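Local structure of ribose-phosphate pyrophosphokinase (Mycobacterium smegmatis, 5MP7) at residues A103-D106 / K107-G111; K291-P294 / Q295-V298; L304-N307 / T308-V312; W74-E77 / Q78-M81. The protein probably makes phosphoribosyl pyrophosphate by moving the pyrophosphoryl group of ATP onto the 1-hydroxyl of ribose 5-phosphate, with magnesium as cofactor. All blocks are in the same frame, centred on the assembly; numbering follows the deposited sequence.

Contact 1: A103-D106 / K107-G111; sequences ARQD and KKHRG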
ATOM      1  N   ALA A 103      -2.303   5.379  59.857  1.00 25.95           N
ATOM      2  CA  ALA A 103      -2.064   5.426  61.321  1.00 28.09           C
ATOM      3  C   ALA A 103      -0.805   4.711  61.742  1.00 30.41           C
ATOM      4  O   ALA A 103      -0.178   5.138  62.696  1.00 32.50           O
ATOM      5  CB  ALA A 103      -3.253   4.891  62.089  1.00 25.88           C
ATOM      6  N   ARG A 104      -0.418   3.651  61.023  1.00 33.25           N
ATOM      7  CA  ARG A 104       0.811   2.950  61.338  1.00 37.81           C
ATOM      8  C   ARG A 104       2.089   3.755  61.067  1.00 42.18           C
ATOM      9  O   ARG A 104       3.097   3.553  61.744  1.00 48.58           O
ATOM     10  CB  ARG A 104       0.857   1.605  60.644  1.00 40.34           C
ATOM     11  CG  ARG A 104      -0.048   0.589  61.331  1.00 47.04           C
ATOM     12  CD  ARG A 104      -0.175  -0.689  60.523  1.00 53.20           C
ATOM     13  NE  ARG A 104      -0.761  -0.426  59.208  1.00 59.15           N
ATOM     14  CZ  ARG A 104      -0.897  -1.331  58.234  1.00 62.82           C
ATOM     15  NH1 ARG A 104      -0.487  -2.588  58.390  1.00 59.27           N
ATOM     16  NH2 ARG A 104      -1.471  -0.967  57.096  1.00 66.05           N
ATOM     17  N   GLN A 105       2.045   4.686  60.114  1.00 43.76           N
ATOM     18  CA  GLN A 105       3.167   5.602  59.865  1.00 41.93           C
ATOM     19  C   GLN A 105       3.046   6.886  60.709  1.00 38.52           C
ATOM     20  O   GLN A 105       2.801   7.956  60.187  1.00 34.63           O
ATOM     21  CB  GLN A 105       3.243   5.892  58.377  1.00 44.81           C
ATOM     22  CG  GLN A 105       4.518   6.606  57.939  1.00 53.18           C
ATOM     23  CD  GLN A 105       5.771   5.751  58.077  1.00 57.26           C
ATOM     24  OE1 GLN A 105       5.786   4.579  57.709  1.00 60.48           O
ATOM     25  NE2 GLN A 105       6.823   6.329  58.632  1.00 59.99           N
ATOM     26  N   ASP A 106       3.193   6.751  62.036  1.00 39.98           N
ATOM     27  CA  ASP A 106       3.026   7.882  63.016  1.00 39.49           C
ATOM     28  C   ASP A 106       4.342   8.367  63.635  1.00 36.44           C
ATOM     29  O   ASP A 106       4.351   9.116  64.598  1.00 31.73           O
ATOM     30  CB  ASP A 106       2.048   7.492  64.126  1.00 43.62           C
ATOM     31  CG  ASP A 106       2.395   6.147  64.817  1.00 51.63           C
ATOM     32  OD1 ASP A 106       3.470   5.527  64.540  1.00 61.56           O
ATOM     33  OD2 ASP A 106       1.557   5.686  65.637  1.00 59.35           O
ATOM     34  N   LYS A 107       5.448   7.889  63.077  1.00 39.09           N
ATOM     35  CA  LYS A 107       6.799   8.287  63.470  1.00 46.63           C
ATOM     36  C   LYS A 107       7.787   7.865  62.378  1.00 42.94           C
ATOM     37  O   LYS A 107       7.429   7.102  61.502  1.00 41.91           O
ATOM     38  CB  LYS A 107       7.203   7.624  64.788  1.00 49.07           C
ATOM     39  CG  LYS A 107       7.358   6.119  64.684  1.00 53.04           C
ATOM     40  CD  LYS A 107       7.419   5.567  66.065  1.00 57.09           C
ATOM     41  CE  LYS A 107       8.138   4.202  66.068  1.00 60.92           C
ATOM     42  NZ  LYS A 107       9.559   4.489  66.421  1.00 67.84           N
ATOM     43  N   LYS A 108       9.029   8.321  62.484  1.00 47.28           N
ATOM     44  CA  LYS A 108      10.017   8.081  61.436  1.00 49.47           C
ATOM     45  C   LYS A 108      10.709   6.726  61.454  1.00 56.44           C
ATOM     46  O   LYS A 108      11.294   6.369  60.432  1.00 64.33           O
ATOM     47  CB  LYS A 108      11.039   9.214  61.395  1.00 46.49           C
ATOM     48  CG  LYS A 108      10.499  10.403  60.657  1.00 45.74           C
ATOM     49  CD  LYS A 108      11.272  11.677  60.892  1.00 47.74           C
ATOM     50  CE  LYS A 108      12.318  11.950  59.831  1.00 49.33           C
ATOM     51  NZ  LYS A 108      13.157  13.117  60.226  1.00 49.80           N
ATOM     52  N   HIS A 109      10.657   5.982  62.562  1.00 64.17           N
ATOM     53  CA  HIS A 109      11.341   4.672  62.663  1.00 72.70           C
ATOM     54  C   HIS A 109      12.870   4.961  62.512  1.00 80.38           C
ATOM     55  O   HIS A 109      13.384   5.846  63.222  1.00 88.60           O
ATOM     56  CB  HIS A 109      10.734   3.650  61.679  1.00 74.05           C
ATOM     57  CG  HIS A 109       9.242   3.517  61.804  1.00 80.88           C
ATOM     58  ND1 HIS A 109       8.644   2.762  62.793  1.00 79.72           N
ATOM     59  CD2 HIS A 109       8.227   4.046  61.078  1.00 82.51           C
ATOM     60  CE1 HIS A 109       7.329   2.829  62.671  1.00 83.58           C
ATOM     61  NE2 HIS A 109       7.048   3.605  61.641  1.00 85.03           N
ATOM     62  N   ARG A 110      13.593   4.298  61.603  1.00 83.70           N
ATOM     63  CA  ARG A 110      15.000   4.622  61.358  1.00 87.83           C
ATOM     64  C   ARG A 110      15.123   6.072  60.879  1.00 83.91           C
ATOM     65  O   ARG A 110      15.827   6.869  61.489  1.00 92.88           O
ATOM     66  CB  ARG A 110      15.651   3.643  60.333  1.00 94.73           C
ATOM     67  CG  ARG A 110      16.978   4.088  59.618  1.00102.94           C
ATOM     68  CD  ARG A 110      18.149   4.459  60.582  1.00106.04           C
ATOM     69  NE  ARG A 110      18.898   3.303  61.107  1.00103.72           N
ATOM     70  CZ  ARG A 110      20.004   3.367  61.859  1.00102.06           C
ATOM     71  NH1 ARG A 110      20.559   4.537  62.207  1.00101.14           N
ATOM     72  NH2 ARG A 110      20.568   2.235  62.277  1.00 98.70           N
ATOM     73  N   GLY A 111      14.406   6.423  59.817  1.00 71.18           N
ATOM     74  CA  GLY A 111      14.465   7.742  59.261  1.00 64.41           C
ATOM     75  C   GLY A 111      14.600   7.904  57.786  1.00 61.17           C
ATOM     76  O   GLY A 111      14.797   6.960  57.026  1.00 71.98           O
TER

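Contact 2: K291-P294 / Q295-V298; sequences KRFP and QLTV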
ATOM      1  N   LYS A 291     -13.876 -12.284  52.806  1.00 56.29           N
ATOM      2  CA  LYS A 291     -13.115 -12.176  54.039  1.00 56.56           C
ATOM      3  C   LYS A 291     -13.756 -12.970  55.175  1.00 53.67           C
ATOM      4  O   LYS A 291     -13.130 -13.127  56.233  1.00 55.97           O
ATOM      5  CB  LYS A 291     -12.931 -10.683  54.440  1.00 61.17           C
ATOM      6  CG  LYS A 291     -12.404  -9.798  53.301  1.00 59.66           C
ATOM      7  CD  LYS A 291     -11.694  -8.523  53.770  1.00 61.04           C
ATOM      8  CE  LYS A 291     -11.520  -7.547  52.594  1.00 63.33           C
ATOM      9  NZ  LYS A 291     -10.152  -7.038  52.507  1.00 63.32           N
ATOM     10  N   ARG A 292     -14.975 -13.469  54.966  1.00 46.24           N
ATOM     11  CA  ARG A 292     -15.686 -14.220  55.996  1.00 46.40           C
ATOM     12  C   ARG A 292     -15.230 -15.680  56.137  1.00 49.06           C
ATOM     13  O   ARG A 292     -14.677 -16.284  55.209  1.00 47.14           O
ATOM     14  CB  ARG A 292     -17.184 -14.177  55.795  1.00 46.42           C
ATOM     15  CG  ARG A 292     -17.764 -12.955  56.445  1.00 50.71           C
ATOM     16  CD  ARG A 292     -19.242 -12.751  56.201  1.00 52.63           C
ATOM     17  NE  ARG A 292     -19.599 -11.348  56.406  1.00 63.27           N
ATOM     18  CZ  ARG A 292     -19.697 -10.736  57.584  1.00 64.03           C
ATOM     19  NH1 ARG A 292     -19.545 -11.432  58.719  1.00 66.41           N
ATOM     20  NH2 ARG A 292     -19.983  -9.424  57.602  1.00 58.70           N
ATOM     21  N   PHE A 293     -15.376 -16.176  57.367  1.00 45.66           N
ATOM     22  CA  PHE A 293     -15.054 -17.548  57.743  1.00 40.19           C
ATOM     23  C   PHE A 293     -15.808 -17.897  59.027  1.00 40.02           C
ATOM     24  O   PHE A 293     -16.385 -17.013  59.672  1.00 37.40           O
ATOM     25  CB  PHE A 293     -13.531 -17.808  57.850  1.00 38.76           C
ATOM     26  CG  PHE A 293     -12.792 -16.920  58.818  1.00 35.76           C
ATOM     27  CD1 PHE A 293     -12.436 -15.629  58.453  1.00 38.41           C
ATOM     28  CD2 PHE A 293     -12.391 -17.385  60.053  1.00 35.86           C
ATOM     29  CE1 PHE A 293     -11.748 -14.794  59.323  1.00 36.59           C
ATOM     30  CE2 PHE A 293     -11.677 -16.574  60.922  1.00 36.81           C
ATOM     31  CZ  PHE A 293     -11.357 -15.278  60.558  1.00 37.51           C
ATOM     32  N   PRO A 294     -15.872 -19.188  59.364  1.00 40.74           N
ATOM     33  CA  PRO A 294     -16.839 -19.584  60.401  1.00 40.34           C
ATOM     34  C   PRO A 294     -16.571 -19.040  61.821  1.00 38.28           C
ATOM     35  O   PRO A 294     -17.515 -18.668  62.526  1.00 36.61           O
ATOM     36  CB  PRO A 294     -16.749 -21.111  60.366  1.00 39.58           C
ATOM     37  CG  PRO A 294     -16.390 -21.409  58.946  1.00 39.52           C
ATOM     38  CD  PRO A 294     -15.364 -20.372  58.632  1.00 42.64           C
ATOM     39  N   GLN A 295     -15.301 -18.950  62.205  1.00 36.76           N
ATOM     40  CA  GLN A 295     -14.926 -18.438  63.522  1.00 35.59           C
ATOM     41  C   GLN A 295     -15.094 -16.922  63.665  1.00 34.67           C
ATOM     42  O   GLN A 295     -15.049 -16.419  64.778  1.00 33.59           O
ATOM     43  CB  GLN A 295     -13.476 -18.763  63.827  1.00 39.02           C
ATOM     44  CG  GLN A 295     -13.181 -20.249  63.936  1.00 40.24           C
ATOM     45  CD  GLN A 295     -12.906 -20.888  62.573  1.00 43.94           C
ATOM     46  OE1 GLN A 295     -13.477 -20.501  61.560  1.00 43.68           O
ATOM     47  NE2 GLN A 295     -12.013 -21.866  62.537  1.00 55.39           N
ATOM     48  N   LEU A 296     -15.293 -16.214  62.554  1.00 30.97           N
ATOM     49  CA  LEU A 296     -15.434 -14.777  62.530  1.00 30.94           C
ATOM     50  C   LEU A 296     -16.766 -14.242  63.030  1.00 27.07           C
ATOM     51  O   LEU A 296     -17.807 -14.626  62.574  1.00 31.96           O
ATOM     52  CB  LEU A 296     -15.204 -14.257  61.107  1.00 31.24           C
ATOM     53  CG  LEU A 296     -15.050 -12.747  61.056  1.00 32.59           C
ATOM     54  CD1 LEU A 296     -13.801 -12.269  61.781  1.00 33.47           C
ATOM     55  CD2 LEU A 296     -14.999 -12.310  59.601  1.00 33.73           C
ATOM     56  N   THR A 297     -16.698 -13.316  63.955  1.00 27.50           N
ATOM     57  CA  THR A 297     -17.855 -12.609  64.483  1.00 30.57           C
ATOM     58  C   THR A 297     -17.651 -11.125  64.281  1.00 28.79           C
ATOM     59  O   THR A 297     -16.579 -10.620  64.552  1.00 25.86           O
ATOM     60  CB  THR A 297     -17.973 -12.856  65.973  1.00 33.85           C
ATOM     61  OG1 THR A 297     -18.134 -14.272  66.175  1.00 38.54           O
ATOM     62  CG2 THR A 297     -19.139 -12.085  66.573  1.00 34.20           C
ATOM     63  N   VAL A 298     -18.659 -10.442  63.752  1.00 28.55           N
ATOM     64  CA  VAL A 298     -18.567  -9.015  63.466  1.00 28.98           C
ATOM     65  C   VAL A 298     -19.555  -8.274  64.299  1.00 27.45           C
ATOM     66  O   VAL A 298     -20.744  -8.568  64.244  1.00 28.44           O
ATOM     67  CB  VAL A 298     -18.815  -8.709  61.980  1.00 31.08           C
ATOM     68  CG1 VAL A 298     -18.662  -7.235  61.704  1.00 31.48           C
ATOM     69  CG2 VAL A 298     -17.800  -9.477  61.136  1.00 34.78           C
TER

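Contact 3: L304-N307 / T308-V312; sequences LLAN and TIRAV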
ATOM      1  N   LEU A 304     -22.177   3.253  68.410  1.00 38.12           N
ATOM      2  CA  LEU A 304     -21.124   4.109  68.948  1.00 37.11           C
ATOM      3  C   LEU A 304     -20.910   5.374  68.072  1.00 38.47           C
ATOM      4  O   LEU A 304     -20.814   6.487  68.595  1.00 35.36           O
ATOM      5  CB  LEU A 304     -19.827   3.313  69.081  1.00 36.30           C
ATOM      6  CG  LEU A 304     -18.608   3.991  69.704  1.00 41.19           C
ATOM      7  CD1 LEU A 304     -18.870   4.399  71.166  1.00 40.10           C
ATOM      8  CD2 LEU A 304     -17.387   3.060  69.611  1.00 42.53           C
ATOM      9  N   LEU A 305     -20.825   5.188  66.753  1.00 33.04           N
ATOM     10  CA  LEU A 305     -20.732   6.303  65.862  1.00 29.50           C
ATOM     11  C   LEU A 305     -21.957   7.213  65.939  1.00 28.99           C
ATOM     12  O   LEU A 305     -21.798   8.421  65.944  1.00 27.83           O
ATOM     13  CB  LEU A 305     -20.502   5.853  64.421  1.00 32.53           C
ATOM     14  CG  LEU A 305     -19.086   5.383  64.112  1.00 34.42           C
ATOM     15  CD1 LEU A 305     -18.973   5.089  62.634  1.00 34.89           C
ATOM     16  CD2 LEU A 305     -18.010   6.390  64.507  1.00 36.95           C
ATOM     17  N   ALA A 306     -23.163   6.652  66.009  1.00 28.76           N
ATOM     18  CA  ALA A 306     -24.380   7.475  66.084  1.00 27.34           C
ATOM     19  C   ALA A 306     -24.425   8.294  67.366  1.00 27.80           C
ATOM     20  O   ALA A 306     -24.783   9.456  67.314  1.00 29.42           O
ATOM     21  CB  ALA A 306     -25.628   6.630  65.947  1.00 26.26           C
ATOM     22  N   ASN A 307     -24.036   7.710  68.493  1.00 28.75           N
ATOM     23  CA  ASN A 307     -23.967   8.451  69.754  1.00 30.62           C
ATOM     24  C   ASN A 307     -22.959   9.582  69.730  1.00 32.09           C
ATOM     25  O   ASN A 307     -23.235  10.652  70.273  1.00 30.86           O
ATOM     26  CB  ASN A 307     -23.614   7.567  70.928  1.00 36.06           C
ATOM     27  CG  ASN A 307     -24.809   6.929  71.567  1.00 41.08           C
ATOM     28  OD1 ASN A 307     -25.516   7.563  72.333  1.00 48.42           O
ATOM     29  ND2 ASN A 307     -25.025   5.668  71.283  1.00 44.29           N
ATOM     30  N   THR A 308     -21.806   9.354  69.109  1.00 29.38           N
ATOM     31  CA  THR A 308     -20.807  10.401  68.986  1.00 29.89           C
ATOM     32  C   THR A 308     -21.280  11.557  68.109  1.00 29.55           C
ATOM     33  O   THR A 308     -21.078  12.710  68.464  1.00 32.43           O
ATOM     34  CB  THR A 308     -19.488   9.866  68.406  1.00 32.23           C
ATOM     35  OG1 THR A 308     -19.040   8.772  69.196  1.00 33.05           O
ATOM     36  CG2 THR A 308     -18.408  10.915  68.470  1.00 34.06           C
ATOM     37  N   ILE A 309     -21.911  11.257  66.973  1.00 28.54           N
ATOM     38  CA  ILE A 309     -22.477  12.293  66.093  1.00 25.57           C
ATOM     39  C   ILE A 309     -23.537  13.103  66.828  1.00 26.63           C
ATOM     40  O   ILE A 309     -23.551  14.328  66.733  1.00 26.41           O
ATOM     41  CB  ILE A 309     -23.087  11.693  64.809  1.00 25.96           C
ATOM     42  CG1 ILE A 309     -21.970  11.096  63.962  1.00 27.68           C
ATOM     43  CG2 ILE A 309     -23.870  12.710  63.984  1.00 22.90           C
ATOM     44  CD1 ILE A 309     -22.461  10.353  62.733  1.00 30.67           C
ATOM     45  N   ARG A 310     -24.386  12.428  67.587  1.00 25.90           N
ATOM     46  CA  ARG A 310     -25.451  13.095  68.300  1.00 29.61           C
ATOM     47  C   ARG A 310     -24.881  14.065  69.337  1.00 30.04           C
ATOM     48  O   ARG A 310     -25.336  15.203  69.452  1.00 28.08           O
ATOM     49  CB  ARG A 310     -26.349  12.063  68.961  1.00 35.00           C
ATOM     50  CG  ARG A 310     -27.757  12.496  69.304  1.00 47.02           C
ATOM     51  CD  ARG A 310     -28.872  11.379  69.324  1.00 62.77           C
ATOM     52  NE  ARG A 310     -28.725  10.092  70.081  1.00 64.55           N
ATOM     53  CZ  ARG A 310     -28.718   8.835  69.606  1.00 68.81           C
ATOM     54  NH1 ARG A 310     -28.775   8.565  68.305  1.00 71.46           N
ATOM     55  NH2 ARG A 310     -28.607   7.818  70.454  1.00 67.97           N
ATOM     56  N   ALA A 311     -23.867  13.631  70.069  1.00 28.04           N
ATOM     57  CA  ALA A 311     -23.259  14.463  71.099  1.00 30.15           C
ATOM     58  C   ALA A 311     -22.500  15.672  70.523  1.00 30.28           C
ATOM     59  O   ALA A 311     -22.554  16.765  71.072  1.00 32.94           O
ATOM     60  CB  ALA A 311     -22.311  13.633  71.937  1.00 30.97           C
ATOM     61  N   VAL A 312     -21.805  15.467  69.424  1.00 29.79           N
ATOM     62  CA  VAL A 312     -21.141  16.570  68.722  1.00 28.64           C
ATOM     63  C   VAL A 312     -22.156  17.569  68.209  1.00 29.44           C
ATOM     64  O   VAL A 312     -21.986  18.790  68.393  1.00 29.13           O
ATOM     65  CB  VAL A 312     -20.269  16.067  67.548  1.00 29.18           C
ATOM     66  CG1 VAL A 312     -19.797  17.201  66.652  1.00 29.10           C
ATOM     67  CG2 VAL A 312     -19.058  15.293  68.086  1.00 29.42           C
TER

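Contact 4: W74-E77 / Q78-M81; sequences WLME and QLIM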
ATOM      1  N   TRP A  74     -10.195   6.511  48.422  1.00 27.27           N
ATOM      2  CA  TRP A  74     -11.261   6.866  49.366  1.00 27.27           C
ATOM      3  C   TRP A  74     -10.890   8.063  50.202  1.00 26.17           C
ATOM      4  O   TRP A  74     -11.755   8.835  50.615  1.00 26.12           O
ATOM      5  CB  TRP A  74     -11.654   5.699  50.260  1.00 26.88           C
ATOM      6  CG  TRP A  74     -12.030   4.471  49.540  1.00 27.65           C
ATOM      7  CD1 TRP A  74     -11.456   3.263  49.695  1.00 30.37           C
ATOM      8  CD2 TRP A  74     -13.014   4.320  48.529  1.00 28.35           C
ATOM      9  NE1 TRP A  74     -12.012   2.354  48.842  1.00 31.67           N
ATOM     10  CE2 TRP A  74     -12.990   2.974  48.121  1.00 28.56           C
ATOM     11  CE3 TRP A  74     -13.921   5.184  47.930  1.00 31.68           C
ATOM     12  CZ2 TRP A  74     -13.848   2.455  47.150  1.00 30.13           C
ATOM     13  CZ3 TRP A  74     -14.774   4.670  46.938  1.00 34.62           C
ATOM     14  CH2 TRP A  74     -14.730   3.306  46.569  1.00 30.61           C
ATOM     15  N   LEU A  75      -9.608   8.207  50.457  1.00 26.65           N
ATOM     16  CA  LEU A  75      -9.087   9.389  51.144  1.00 29.37           C
ATOM     17  C   LEU A  75      -9.273  10.654  50.302  1.00 26.89           C
ATOM     18  O   LEU A  75      -9.734  11.676  50.820  1.00 25.12           O
ATOM     19  CB  LEU A  75      -7.606   9.179  51.502  1.00 31.59           C
ATOM     20  CG  LEU A  75      -6.959  10.344  52.222  1.00 36.11           C
ATOM     21  CD1 LEU A  75      -7.689  10.708  53.525  1.00 36.96           C
ATOM     22  CD2 LEU A  75      -5.497   9.974  52.466  1.00 39.65           C
ATOM     23  N   MET A  76      -8.946  10.583  49.008  1.00 26.49           N
ATOM     24  CA  MET A  76      -9.235  11.707  48.084  1.00 27.67           C
ATOM     25  C   MET A  76     -10.723  11.999  47.955  1.00 26.18           C
ATOM     26  O   MET A  76     -11.092  13.140  47.937  1.00 24.37           O
ATOM     27  CB  MET A  76      -8.688  11.466  46.702  1.00 30.98           C
ATOM     28  CG  MET A  76      -7.166  11.540  46.642  1.00 39.22           C
ATOM     29  SD  MET A  76      -6.421  13.088  47.206  1.00 47.54           S
ATOM     30  CE  MET A  76      -7.460  14.307  46.386  1.00 41.47           C
ATOM     31  N   GLU A  77     -11.580  10.975  47.942  1.00 24.82           N
ATOM     32  CA  GLU A  77     -13.005  11.216  47.877  1.00 25.88           C
ATOM     33  C   GLU A  77     -13.495  12.004  49.085  1.00 23.52           C
ATOM     34  O   GLU A  77     -14.297  12.906  48.941  1.00 22.31           O
ATOM     35  CB  GLU A  77     -13.790   9.899  47.705  1.00 30.64           C
ATOM     36  CG  GLU A  77     -15.307  10.095  47.668  1.00 38.07           C
ATOM     37  CD  GLU A  77     -16.098   8.852  47.211  1.00 45.83           C
ATOM     38  OE1 GLU A  77     -16.384   7.934  48.045  1.00 41.10           O
ATOM     39  OE2 GLU A  77     -16.483   8.814  46.007  1.00 54.03           O
ATOM     40  N   GLN A  78     -13.030  11.642  50.276  1.00 23.09           N
ATOM     41  CA  GLN A  78     -13.381  12.361  51.490  1.00 22.75           C
ATOM     42  C   GLN A  78     -12.888  13.802  51.462  1.00 23.86           C
ATOM     43  O   GLN A  78     -13.637  14.711  51.809  1.00 23.55           O
ATOM     44  CB  GLN A  78     -12.833  11.629  52.712  1.00 23.45           C
ATOM     45  CG  GLN A  78     -13.281  12.226  54.027  1.00 26.35           C
ATOM     46  CD  GLN A  78     -13.105  11.275  55.180  1.00 27.96           C
ATOM     47  OE1 GLN A  78     -12.093  10.605  55.253  1.00 32.43           O
ATOM     48  NE2 GLN A  78     -14.102  11.162  56.040  1.00 28.86           N
ATOM     49  N   LEU A  79     -11.645  14.025  51.034  1.00 24.58           N
ATOM     50  CA  LEU A  79     -11.124  15.393  50.918  1.00 25.23           C
ATOM     51  C   LEU A  79     -11.894  16.229  49.911  1.00 23.88           C
ATOM     52  O   LEU A  79     -12.132  17.408  50.172  1.00 22.59           O
ATOM     53  CB  LEU A  79      -9.647  15.412  50.513  1.00 27.05           C
ATOM     54  CG  LEU A  79      -8.687  14.778  51.510  1.00 27.17           C
ATOM     55  CD1 LEU A  79      -7.329  14.605  50.871  1.00 25.99           C
ATOM     56  CD2 LEU A  79      -8.590  15.594  52.773  1.00 27.81           C
ATOM     57  N   ILE A  80     -12.277  15.626  48.790  1.00 22.89           N
ATOM     58  CA  ILE A  80     -13.067  16.319  47.757  1.00 24.57           C
ATOM     59  C   ILE A  80     -14.465  16.711  48.283  1.00 26.00           C
ATOM     60  O   ILE A  80     -14.902  17.818  48.068  1.00 23.83           O
ATOM     61  CB  ILE A  80     -13.133  15.500  46.477  1.00 24.26           C
ATOM     62  CG1 ILE A  80     -11.794  15.588  45.779  1.00 27.04           C
ATOM     63  CG2 ILE A  80     -14.169  16.010  45.509  1.00 25.17           C
ATOM     64  CD1 ILE A  80     -11.545  14.431  44.818  1.00 29.70           C
ATOM     65  N   MET A  81     -15.117  15.820  49.020  1.00 27.84           N
ATOM     66  CA  MET A  81     -16.398  16.118  49.642  1.00 28.72           C
ATOM     67  C   MET A  81     -16.293  17.231  50.664  1.00 25.06           C
ATOM     68  O   MET A  81     -17.184  18.070  50.771  1.00 24.17           O
ATOM     69  CB  MET A  81     -16.979  14.873  50.335  1.00 31.67           C
ATOM     70  CG  MET A  81     -17.633  13.923  49.352  1.00 38.47           C
ATOM     71  SD  MET A  81     -18.034  12.262  49.962  1.00 47.33           S
ATOM     72  CE  MET A  81     -19.524  12.601  50.853  1.00 44.56           C
TER

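Contact 1: A103-D106 / K107-G111
Gln105 and His109 meet where the chain bends between them, the amide of Gln105 lying at the edge of the imidazole. NE2 of Gln105 stands 3.6 Å from CD2 of His109, close to the ring plane, with the amide and ring planes 72° apart. The Gln105 chain starts out beside its own carbonyl carbon and then bends at chi2 (68°), which swings the amide forward to the histidine. The backbone O of Arg104 also lies in the plane of this ring, 4.0 Å from His109 NE2, a van der Waals approach. One face of the imidazole is covered by CG of Lys107, 3.8 Å above the plane and over its centre.

Gln105 NE2 comes within 3.0 Å of Lys107 O, but the angle is poor for a hydrogen bond; NE2 bonds instead to Pro114 O. Within 103-106 a weak backbone bond runs from Asp106 N to Arg104 O. Asp106 OD1 lies 6.5 Å from Lys107 NZ, too far for an ion pair, while Asp106 OD2 is hydrogen-bonded to Thr139 OG1.

Arg104 turns away from the histidine and forms a salt bridge with Glu47 of the second subunit. Arg104, Gln105 and that glutamate belong to predicted ATP sites, consistent with a nucleotide pocket completed across the subunit interface. This bend lies in the loop between strand 92-97 and helix 116-127, where Gln105 is joined by backbone hydrogen bonding to Ala117 in the first turn of that helix.

Contact 2: K291-P294 / Q295-V298
Leu296 lies over one face of the Phe293 ring, its CB 3.9 Å from the ring centroid and only 9° off the normal, a CH-pi contact. CD1 of Leu296 extends the cover, 4.1 Å from Phe293 CZ. At the rim of the same ring, in its plane, sits OE1 of Gln295, 3.6 Å from CD2 of Phe293; the amide is turned steeply from the ring. Phe293 CG stands between its backbone N and carbonyl carbon (chi1 57°), which brings the ring back over the residues that follow.

The backbone holds this pairing in place. Leu296 N donates to Phe293 O at 3.2 Å with an N-H...O angle of 149°, the donor well above the carbonyl plane, and closes a type I beta turn through Pro294 and Gln295. Farther along, the extended Arg292 chain crosses Val298 at about a right angle, NH1 of Arg292 resting 3.6 Å from Val298 CG2, while Arg292 NE is held by a salt bridge to Glu289.

Beyond these, Phe293 packs on Leu271 and Ala272 of helix 267-273, and Leu296 on Val279 and Val281. A tight turn thus leads into strand 296-299, an outermost strand of the mixed sheet in this phosphoribosyltransferase-like domain.

Contact 3: L304-N307 / T308-V312
Helix 302-314 carries this contact as consecutive alpha-helical turns, and at Leu304 a threonine side chain adds to the usual backbone bonding. Leu304 O accepts twice from Thr308: from the backbone N at 3.1 Å and from the hydroxyl OG1 at 3.0 Å. The two donors reach the oxygen from opposite faces of its carbonyl plane, so one acceptor is gripped on both sides. Thr308 can do this because OG1 lies opposite its carbonyl carbon (chi1 -55°) and leans back over the preceding turn, which satisfies a buried hydroxyl inside its own helix.

The regular i to i+4 pattern continues with Ile309 N to Leu305 O at 3.0 Å, the straightest of these backbone bonds (N-H...O 167°), then Arg310 N to Ala306 O and Ala311 N to Asn307 O. Ile309 also lays CG1 against Leu305 O, 3.3 Å away, its branch folded back along the helix.

On the exposed side Asn307 and Arg310 run side by side and point the same way. Asn307 OD1 is 3.6 Å from Arg310 NH2, with amide and guanidinium planes 59° apart, a loose approach; Asn307 ND2 is bonded instead to Pro303 O.

Leu305 and Ile309 pack on Val27 of helix 21-31, while Thr308 touches Met153 and Val133 of the five-stranded parallel sheet. The chain's last helix therefore returns from the mixed-sheet half to cover the N-terminal sheet, an amphipathic helix that packs its buried side on the N-terminal alpha/beta domain and leaves Asn307 and Arg310 on the outer side.

Contact 4: W74-E77 / Q78-M81
Trp74 O is held by two donors, accepting from Gln78 N at 3.1 Å and from the side-chain NE2 of Gln65. It belongs to helix 71-87, the crossover helix of a beta-alpha-beta unit between strands 60-64 and 92-97. Ile80 N donates to Met76 O at 2.9 Å, the shortest hydrogen bond of this contact. Further i to i+4 bonds join Leu79 N to Leu75 O and Met81 N to Glu77 O, the first at an N-H...O angle of 165°.

Apolar side chains meet along the face turned to the second subunit. Met76 is bent at both chi2 (-57°) and chi3 (-46°), curling its thioether round so that SD lies 4.1 Å from Leu79 CD1 and CE 4.4 Å from Ile80 CD1. Leu75 packs on Met76 of the second subunit, Met76 on Asn72 of that subunit, and Leu79 and Ile80 on its Leu119 and Pro114.

The buried polar groups find partners beyond the helix. Glu77 is fixed at both carboxylate oxygens, OE1 by Gln65 and OE2 by a salt bridge to Arg18, while Gln78 NE2 reaches Ile96 O on strand 92-97. A charge buried this way is probably stabilised by its arginine. Alongside, Glu77 and Met81 point the same way, CG of Glu77 4.2 Å from Met81 SD.

Overall arrangement
From the N terminus, contact 4 comes first, in the crossover helix between strands 60-64 and 92-97. Contact 1 follows in the loop after strand 92-97; both face the second subunit, their nearest atoms about 9 Å apart. Much later, contact 2 closes the turn leading into strand 296-299 at the edge of the mixed sheet. Contact 3 lies on the next element, helix 302-314, which carries the chain back onto the N-terminal sheet. The four follow in series, without nesting or crossing, and none touches another. Contacts 1 and 2 come from the two halves, about 12 Å apart at their nearest atoms, with the predicted ribose 5-phosphate residue Asp234 near both.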